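Local coordinates for protein transmembrane oligosaccharyl transferase (Archaeoglobus fulgidus, PDB 3WAJ) that belongs to the STT3/AglB family of membrane-embedded oligosaccharyl transferases, with a helical transmembrane part of the GT-C type and a zinc ion bound in it, at residues Tyr640-Pro645 with Leu660-Ile665; His692-Tyr697 with His828-Pro833; Thr798-Gln803 with Lys835-Tyr840. All coordinates share one frame; numbering follows the deposited sequence.

Contact 1: residues Tyr640-Pro645 with Leu660-Ile665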
# COMPACT_ATOMS: atom_id res chain seq x y z
N TYR A 640 2.62 22.61 22.53
CA TYR A 640 3.22 23.33 21.42
C TYR A 640 4.19 24.36 21.90
O TYR A 640 4.03 24.91 23.01
CB TYR A 640 2.12 24.07 20.62
CG TYR A 640 1.08 23.15 20.05
CD1 TYR A 640 -0.07 22.84 20.77
CD2 TYR A 640 1.26 22.55 18.81
CE1 TYR A 640 -1.03 21.99 20.27
CE2 TYR A 640 0.31 21.69 18.29
CZ TYR A 640 -0.84 21.41 19.02
OH TYR A 640 -1.80 20.55 18.53
N PHE A 641 5.18 24.64 21.06
CA PHE A 641 6.02 25.82 21.22
C PHE A 641 5.34 26.98 20.51
O PHE A 641 4.69 26.79 19.48
CB PHE A 641 7.40 25.59 20.59
CG PHE A 641 8.30 24.70 21.41
CD1 PHE A 641 8.64 25.06 22.71
CD2 PHE A 641 8.83 23.53 20.86
CE1 PHE A 641 9.47 24.26 23.47
CE2 PHE A 641 9.66 22.72 21.62
CZ PHE A 641 9.99 23.09 22.93
N TYR A 642 5.50 28.18 21.05
CA TYR A 642 4.90 29.37 20.44
C TYR A 642 5.64 30.67 20.84
O TYR A 642 6.33 30.71 21.87
CB TYR A 642 3.45 29.49 20.89
CG TYR A 642 3.33 29.84 22.35
CD1 TYR A 642 3.34 28.85 23.32
CD2 TYR A 642 3.25 31.17 22.77
CE1 TYR A 642 3.25 29.16 24.66
CE2 TYR A 642 3.16 31.49 24.12
CZ TYR A 642 3.16 30.48 25.05
OH TYR A 642 3.06 30.79 26.39
N TYR A 643 5.44 31.72 20.05
CA TYR A 643 5.79 33.08 20.45
C TYR A 643 4.53 33.90 20.77
O TYR A 643 3.59 33.94 19.97
CB TYR A 643 6.59 33.78 19.36
CG TYR A 643 7.87 33.08 19.07
CD1 TYR A 643 9.06 33.46 19.69
CD2 TYR A 643 7.89 32.00 18.20
CE1 TYR A 643 10.25 32.79 19.42
CE2 TYR A 643 9.06 31.33 17.94
CZ TYR A 643 10.24 31.73 18.54
OH TYR A 643 11.37 31.02 18.25
N SER A 644 4.54 34.54 21.93
CA SER A 644 3.40 35.33 22.38
C SER A 644 3.30 36.59 21.52
O SER A 644 4.22 36.90 20.76
CB SER A 644 3.56 35.73 23.85
OG SER A 644 4.58 36.69 24.01
N PRO A 645 2.17 37.31 21.61
CA PRO A 645 2.09 38.57 20.87
C PRO A 645 3.08 39.64 21.36
O PRO A 645 3.33 40.58 20.61
CB PRO A 645 0.63 39.02 21.08
CG PRO A 645 0.08 38.15 22.17
CD PRO A 645 0.84 36.87 22.10
N LEU A 660 -4.23 34.34 22.83
CA LEU A 660 -4.72 34.63 21.49
C LEU A 660 -3.68 35.47 20.73
O LEU A 660 -2.91 36.21 21.34
CB LEU A 660 -6.06 35.38 21.55
CG LEU A 660 -7.33 34.59 21.90
CD1 LEU A 660 -8.55 35.50 22.12
CD2 LEU A 660 -7.62 33.57 20.83
N ASN A 661 -3.67 35.31 19.40
CA ASN A 661 -2.78 36.06 18.51
C ASN A 661 -1.29 35.71 18.65
O ASN A 661 -0.42 36.50 18.28
CB ASN A 661 -2.99 37.58 18.66
CG ASN A 661 -4.43 37.99 18.44
OD1 ASN A 661 -5.10 37.47 17.54
ND2 ASN A 661 -4.91 38.92 19.26
N SER A 662 -1.01 34.52 19.17
CA SER A 662 0.35 34.04 19.25
C SER A 662 0.74 33.46 17.91
O SER A 662 -0.11 33.12 17.11
CB SER A 662 0.46 32.93 20.30
OG SER A 662 0.52 33.47 21.60
N ILE A 663 2.02 33.34 17.63
CA ILE A 663 2.37 32.46 16.53
C ILE A 663 2.80 31.10 17.11
O ILE A 663 3.70 31.00 17.94
CB ILE A 663 3.30 33.14 15.45
CG1 ILE A 663 4.54 32.30 15.16
CG2 ILE A 663 3.61 34.59 15.77
CD1 ILE A 663 4.27 31.29 14.09
N ILE A 664 2.08 30.06 16.70
CA ILE A 664 2.25 28.71 17.26
C ILE A 664 2.92 27.81 16.23
O ILE A 664 2.47 27.71 15.09
CB ILE A 664 0.87 28.09 17.62
CG1 ILE A 664 0.12 28.96 18.63
CG2 ILE A 664 1.04 26.66 18.14
CD1 ILE A 664 -1.36 28.64 18.76
N ILE A 665 3.99 27.13 16.64
CA ILE A 665 4.62 26.17 15.74
C ILE A 665 3.71 24.95 15.67
O ILE A 665 3.57 24.21 16.65
CB ILE A 665 6.04 25.79 16.18
CG1 ILE A 665 6.97 26.99 16.04
CG2 ILE A 665 6.56 24.60 15.35
CD1 ILE A 665 8.25 26.88 16.86
O HOH W 1 5.25 23.35 18.74

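Contact 2: residues His692-Tyr697 with His828-Pro833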
# COMPACT_ATOMS: atom_id res chain seq x y z
N HIS A 692 20.55 -4.33 24.72
CA HIS A 692 20.51 -5.41 23.76
C HIS A 692 20.41 -4.94 22.31
O HIS A 692 20.08 -5.72 21.42
CB HIS A 692 19.31 -6.33 24.07
CG HIS A 692 19.36 -6.92 25.44
ND1 HIS A 692 20.25 -7.91 25.80
CD2 HIS A 692 18.64 -6.64 26.55
CE1 HIS A 692 20.06 -8.22 27.07
NE2 HIS A 692 19.10 -7.47 27.55
N TYR A 693 20.68 -3.66 22.08
CA TYR A 693 20.62 -3.11 20.72
C TYR A 693 21.80 -2.20 20.48
O TYR A 693 22.21 -1.48 21.38
CB TYR A 693 19.30 -2.33 20.52
CG TYR A 693 18.11 -3.21 20.71
CD1 TYR A 693 17.48 -3.79 19.63
CD2 TYR A 693 17.64 -3.51 21.98
CE1 TYR A 693 16.40 -4.63 19.80
CE2 TYR A 693 16.56 -4.37 22.16
CZ TYR A 693 15.95 -4.92 21.07
OH TYR A 693 14.88 -5.76 21.24
N ARG A 694 22.37 -2.25 19.28
CA ARG A 694 23.48 -1.36 18.90
C ARG A 694 23.18 -0.87 17.49
O ARG A 694 22.56 -1.59 16.70
CB ARG A 694 24.84 -2.10 18.93
CG ARG A 694 24.87 -3.42 18.15
CD ARG A 694 26.27 -4.00 18.12
NE ARG A 694 26.38 -5.25 17.37
CZ ARG A 694 27.49 -5.99 17.30
NH1 ARG A 694 28.59 -5.60 17.94
NH2 ARG A 694 27.51 -7.11 16.61
N MET A 695 23.59 0.36 17.18
CA MET A 695 23.43 0.83 15.81
C MET A 695 24.53 0.18 14.97
O MET A 695 25.66 0.02 15.44
CB MET A 695 23.52 2.35 15.77
CG MET A 695 23.47 2.97 14.38
SD MET A 695 23.08 4.72 14.51
CE MET A 695 23.93 5.25 13.09
N ILE A 696 24.21 -0.21 13.74
CA ILE A 696 25.24 -0.79 12.88
C ILE A 696 25.43 -0.02 11.58
O ILE A 696 26.46 -0.18 10.91
CB ILE A 696 24.97 -2.27 12.57
CG1 ILE A 696 23.63 -2.43 11.86
CG2 ILE A 696 25.01 -3.09 13.84
CD1 ILE A 696 23.29 -3.89 11.54
N TYR A 697 24.44 0.80 11.25
CA TYR A 697 24.41 1.57 10.00
C TYR A 697 23.35 2.68 10.06
O TYR A 697 22.27 2.46 10.61
CB TYR A 697 24.11 0.63 8.82
CG TYR A 697 23.93 1.29 7.46
CD1 TYR A 697 22.71 1.87 7.09
CD2 TYR A 697 24.95 1.27 6.51
CE1 TYR A 697 22.54 2.45 5.82
CE2 TYR A 697 24.78 1.84 5.25
CZ TYR A 697 23.58 2.43 4.92
OH TYR A 697 23.41 2.99 3.68
N HIS A 828 34.50 -3.62 20.14
CA HIS A 828 35.54 -2.83 19.49
C HIS A 828 36.16 -3.52 18.26
O HIS A 828 37.06 -2.97 17.63
CB HIS A 828 36.57 -2.36 20.52
CG HIS A 828 36.04 -1.28 21.42
ND1 HIS A 828 35.30 -1.55 22.56
CD2 HIS A 828 36.09 0.07 21.32
CE1 HIS A 828 34.95 -0.42 23.13
NE2 HIS A 828 35.41 0.58 22.40
N ASN A 829 35.64 -4.68 17.90
CA ASN A 829 36.14 -5.38 16.72
C ASN A 829 35.05 -5.89 15.77
O ASN A 829 35.31 -6.76 14.94
CB ASN A 829 37.07 -6.54 17.12
CG ASN A 829 36.41 -7.52 18.09
OD1 ASN A 829 35.58 -7.13 18.91
ND2 ASN A 829 36.78 -8.79 17.98
N SER A 830 33.84 -5.35 15.88
CA SER A 830 32.77 -5.74 14.96
C SER A 830 33.02 -5.16 13.57
O SER A 830 33.64 -4.10 13.42
CB SER A 830 31.39 -5.34 15.49
OG SER A 830 31.27 -3.93 15.58
N ASP A 831 32.56 -5.86 12.54
CA ASP A 831 32.83 -5.42 11.17
C ASP A 831 31.84 -4.35 10.68
O ASP A 831 31.80 -4.00 9.50
CB ASP A 831 32.91 -6.62 10.23
CG ASP A 831 34.22 -7.39 10.38
OD1 ASP A 831 34.91 -7.20 11.40
OD2 ASP A 831 34.56 -8.18 9.47
N TYR A 832 31.06 -3.81 11.62
CA TYR A 832 30.06 -2.81 11.30
C TYR A 832 30.66 -1.40 11.20
O TYR A 832 31.56 -1.04 11.98
CB TYR A 832 28.94 -2.88 12.33
CG TYR A 832 28.09 -4.13 12.19
CD1 TYR A 832 27.56 -4.50 10.96
CD2 TYR A 832 27.81 -4.95 13.29
CE1 TYR A 832 26.77 -5.64 10.82
CE2 TYR A 832 27.03 -6.09 13.16
CZ TYR A 832 26.51 -6.43 11.93
OH TYR A 832 25.72 -7.58 11.78
N PRO A 833 30.19 -0.62 10.20
CA PRO A 833 30.63 0.76 9.92
C PRO A 833 30.25 1.76 11.02
O PRO A 833 30.82 2.84 11.07
CB PRO A 833 29.91 1.10 8.61
CG PRO A 833 28.78 0.13 8.49
CD PRO A 833 29.23 -1.12 9.21

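Contact 3: residues Thr798-Gln803 with Lys835-Tyr840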
# COMPACT_ATOMS: atom_id res chain seq x y z
N THR A 798 31.78 6.84 23.21
CA THR A 798 31.44 7.67 22.05
C THR A 798 31.31 6.77 20.82
O THR A 798 32.15 5.89 20.58
CB THR A 798 32.48 8.79 21.84
OG1 THR A 798 32.59 9.53 23.06
CG2 THR A 798 32.06 9.73 20.73
N ILE A 799 30.24 6.98 20.06
CA ILE A 799 29.94 6.14 18.90
C ILE A 799 30.03 6.99 17.63
O ILE A 799 29.55 8.12 17.62
CB ILE A 799 28.52 5.53 19.00
CG1 ILE A 799 28.29 4.91 20.39
CG2 ILE A 799 28.27 4.51 17.87
CD1 ILE A 799 29.19 3.71 20.71
N LYS A 800 30.66 6.47 16.58
CA LYS A 800 30.73 7.17 15.29
C LYS A 800 30.03 6.38 14.18
O LYS A 800 30.33 5.21 13.95
CB LYS A 800 32.18 7.44 14.90
CG LYS A 800 32.35 8.41 13.72
CD LYS A 800 33.84 8.55 13.37
CE LYS A 800 34.06 9.46 12.17
NZ LYS A 800 35.42 9.27 11.55
N THR A 801 29.13 7.05 13.46
CA THR A 801 28.36 6.38 12.41
C THR A 801 29.10 6.49 11.09
O THR A 801 29.99 7.32 10.94
CB THR A 801 26.96 7.00 12.27
OG1 THR A 801 27.02 8.16 11.42
CG2 THR A 801 26.43 7.42 13.65
N ASN A 802 28.69 5.68 10.12
CA ASN A 802 29.27 5.73 8.78
C ASN A 802 28.99 7.04 8.05
O ASN A 802 29.36 7.19 6.89
CB ASN A 802 28.74 4.58 7.94
CG ASN A 802 27.23 4.46 8.02
OD1 ASN A 802 26.65 4.41 9.12
ND2 ASN A 802 26.58 4.46 6.86
N GLN A 803 28.32 7.98 8.71
CA GLN A 803 28.11 9.32 8.16
C GLN A 803 29.01 10.29 8.89
O GLN A 803 28.85 11.50 8.76
CB GLN A 803 26.66 9.77 8.35
CG GLN A 803 25.64 8.85 7.71
CD GLN A 803 25.82 8.74 6.22
OE1 GLN A 803 26.39 9.63 5.58
NE2 GLN A 803 25.33 7.65 5.64
N LYS A 835 30.82 2.30 14.71
CA LYS A 835 31.67 1.74 15.78
C LYS A 835 31.92 2.69 16.94
O LYS A 835 31.83 3.92 16.80
CB LYS A 835 32.99 1.16 15.23
CG LYS A 835 33.71 1.97 14.17
CD LYS A 835 33.79 1.21 12.84
CE LYS A 835 34.59 -0.09 12.94
NZ LYS A 835 34.40 -1.01 11.77
N PRO A 836 32.20 2.12 18.12
CA PRO A 836 32.62 3.00 19.22
C PRO A 836 34.04 3.50 18.94
O PRO A 836 34.85 2.76 18.38
CB PRO A 836 32.58 2.09 20.46
CG PRO A 836 32.61 0.67 19.93
CD PRO A 836 32.03 0.71 18.54
N ILE A 837 34.33 4.76 19.29
CA ILE A 837 35.67 5.31 19.09
C ILE A 837 36.41 5.57 20.40
O ILE A 837 37.55 6.04 20.39
CB ILE A 837 35.66 6.61 18.26
CG1 ILE A 837 34.82 7.70 18.93
CG2 ILE A 837 35.21 6.33 16.83
CD1 ILE A 837 34.79 9.01 18.13
N THR A 838 35.76 5.29 21.53
CA THR A 838 36.43 5.25 22.83
C THR A 838 36.09 3.91 23.47
O THR A 838 35.12 3.27 23.08
CB THR A 838 35.94 6.37 23.78
OG1 THR A 838 34.65 6.04 24.31
CG2 THR A 838 35.89 7.73 23.06
N PRO A 839 36.89 3.49 24.45
CA PRO A 839 36.47 2.35 25.27
C PRO A 839 35.32 2.79 26.16
O PRO A 839 35.03 3.99 26.22
CB PRO A 839 37.71 2.06 26.13
CG PRO A 839 38.49 3.34 26.12
CD PRO A 839 38.26 3.94 24.78
N TYR A 840 34.66 1.85 26.84
CA TYR A 840 33.64 2.24 27.80
C TYR A 840 34.30 2.87 29.03
O TYR A 840 35.28 2.34 29.57
CB TYR A 840 32.82 1.02 28.24
CG TYR A 840 31.93 0.39 27.19
CD1 TYR A 840 30.69 0.91 26.89
CD2 TYR A 840 32.32 -0.77 26.54
CE1 TYR A 840 29.87 0.32 25.96
CE2 TYR A 840 31.51 -1.38 25.60
CZ TYR A 840 30.29 -0.83 25.32
OH TYR A 840 29.48 -1.43 24.39

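Contact 1: residues Tyr640-Pro645 with Leu660-Ile665
Tyr643 and Ile663 form an antiparallel hydrogen-bonded pair: Tyr643 N donates to Ile663 O at 2.8 Å, and Ile663 N donates to Tyr643 O at 2.9 Å. Farther along, Ile665 N reaches Phe641 O at 2.9 Å. The second bond of that pairing runs through a water, which accepts from Phe641 N and donates to Ile665 O, so the strands part slightly at this end. Ile665 O also sits at the edge of the Tyr640 ring. Tyr642 and Ile664 make the non-hydrogen-bonded pair between them, with CA atoms 4.2 Å apart, and Tyr642 CB rests near Ile664 CG1. CG2 of Ile664, anti to its own backbone N, crosses to Tyr640 CB at 3.7 Å. On the other face, beside Tyr643 and Ile663, helix 717-732 supplies Leu725, Val729 and Ala732. Ser662 OG, held by Pro659 O, lies 3.5 Å from Pro645 CD, where the pairing gives way to loop. Strand 640-643 is the middle strand of a small three-stranded antiparallel sheet, with strand 649-652 bonded along its second side.

Contact 2: residues His692-Tyr697 with His828-Pro833
Ile696 packs against the face of the Tyr832 ring. Its CB comes to 3.7 Å from Tyr832 CG, at the root of the ring. CG2 then lies over the face, 3.6 Å from the ring centroid and 21° off the normal, a CH-pi contact displaced toward CD2. The other branch starts with CG1 between the backbone N and the carbonyl carbon (chi1 60°), and with chi2 extended it runs alongside the ring, pointing the same way, until CD1 stands 4.0 Å from Tyr832 CE1. One isoleucine therefore follows the tyrosine from its first ring carbon to near CZ.

Arg694 meets the same ring at its edge. NH2 lies in the ring plane, 3.6 Å from Tyr832 CE2, and the guanidinium is turned 83° against the ring, so that Tyr832 CD2 stands over one face of the guanidinium. Arg694 NH1 passes 3.7 Å from Ser830 CB. Salt bridges from NH2 to Glu775 and from NH1 to Glu855 probably fix the rotation of this flat group, while Tyr832 OH is hydrogen-bonded to Tyr607 OH. Next along the loop, Pro833 CG lies 3.4 Å from Ile696 O and approaches the edge of the Tyr697 ring.

Ile696 and Tyr697 both face Ile773 in a classic beta bulge on outer strand 693-698, which is paired with strand 771-776. The 828-833 loop lies against this strand, and Trp509 of helix 501-513 touches Ile696, Tyr832 and Pro833 and stacks on Tyr697.

Contact 3: residues Thr798-Gln803 with Lys835-Tyr840
Thr838 holds OG1 between its backbone N and carbonyl carbon (chi1 76°), which turns the hydroxyl to Thr798 N and the methyl CG2 to the Thr798 side chain. OG1 accepts from Thr798 N at 3.2 Å and donates to Pro839 O, one oxygen thereby linking strand 792-800 to the residue that follows Thr838. On the partner residue, CG2 is anti to the backbone N, and this methyl meets Ile837 CD1 at 3.8 Å. Thr798 OG1 lies 3.8 Å from Thr838 CG2 and finds its polar partner in Glu808 of strand 806-814.

Backbone bonds make up the rest of the ladder. Ile837 N donates to Thr798 O at 2.8 Å, and the same oxygen receives a CA-H...O contact from Pro836. Next come the two bonds of the Lys800-Lys835 pair: Lys800 N to Lys835 O at 2.8 Å, almost straight at 178°, and Lys835 N back to Lys800 O at 3.0 Å. These residues belong to the middle strands, 792-800 and 835-844, of a four-stranded antiparallel sheet in the peripheral domain.

Proline has no N-H to offer, but Pro836 occupies a non-hydrogen-bonded position opposite Ile799, so the pairing with 798-803 loses no bond. Ile799 CD1 crosses over to Pro836 CB at 3.8 Å, on the face where Phe807 and Tyr809 also touch the isoleucine. On the face of the two lysines, Ile837 CG2 packs against Lys800 CB at 3.8 Å. Lys800 extends outward beyond it, whereas Lys835 folds back and its NZ is hydrogen-bonded to Tyr832 O.

Along the chain, contact 1 comes first: 660-665 returns to 640-645 after 14 residues that include strand 649-652, and contact 1 stands apart, its nearest atoms about 24 Å from those of either other contact. Contact 2 opens at 692-697 and closes only at 828-833, 130 residues later. Before it closes, contact 3 opens at 798-803, and it ends at 835-840, so the two loops, of 130 and 31 residues, cross. Their centres are 9 Å apart and they touch directly, through a probable hydrogen bond from His828 NE2 to Thr838 O and packing of Met695 on Thr801. Contact 3 joins strands inside the peripheral sheet; contact 2 ties that region to the mixed sheet and helix 501-513.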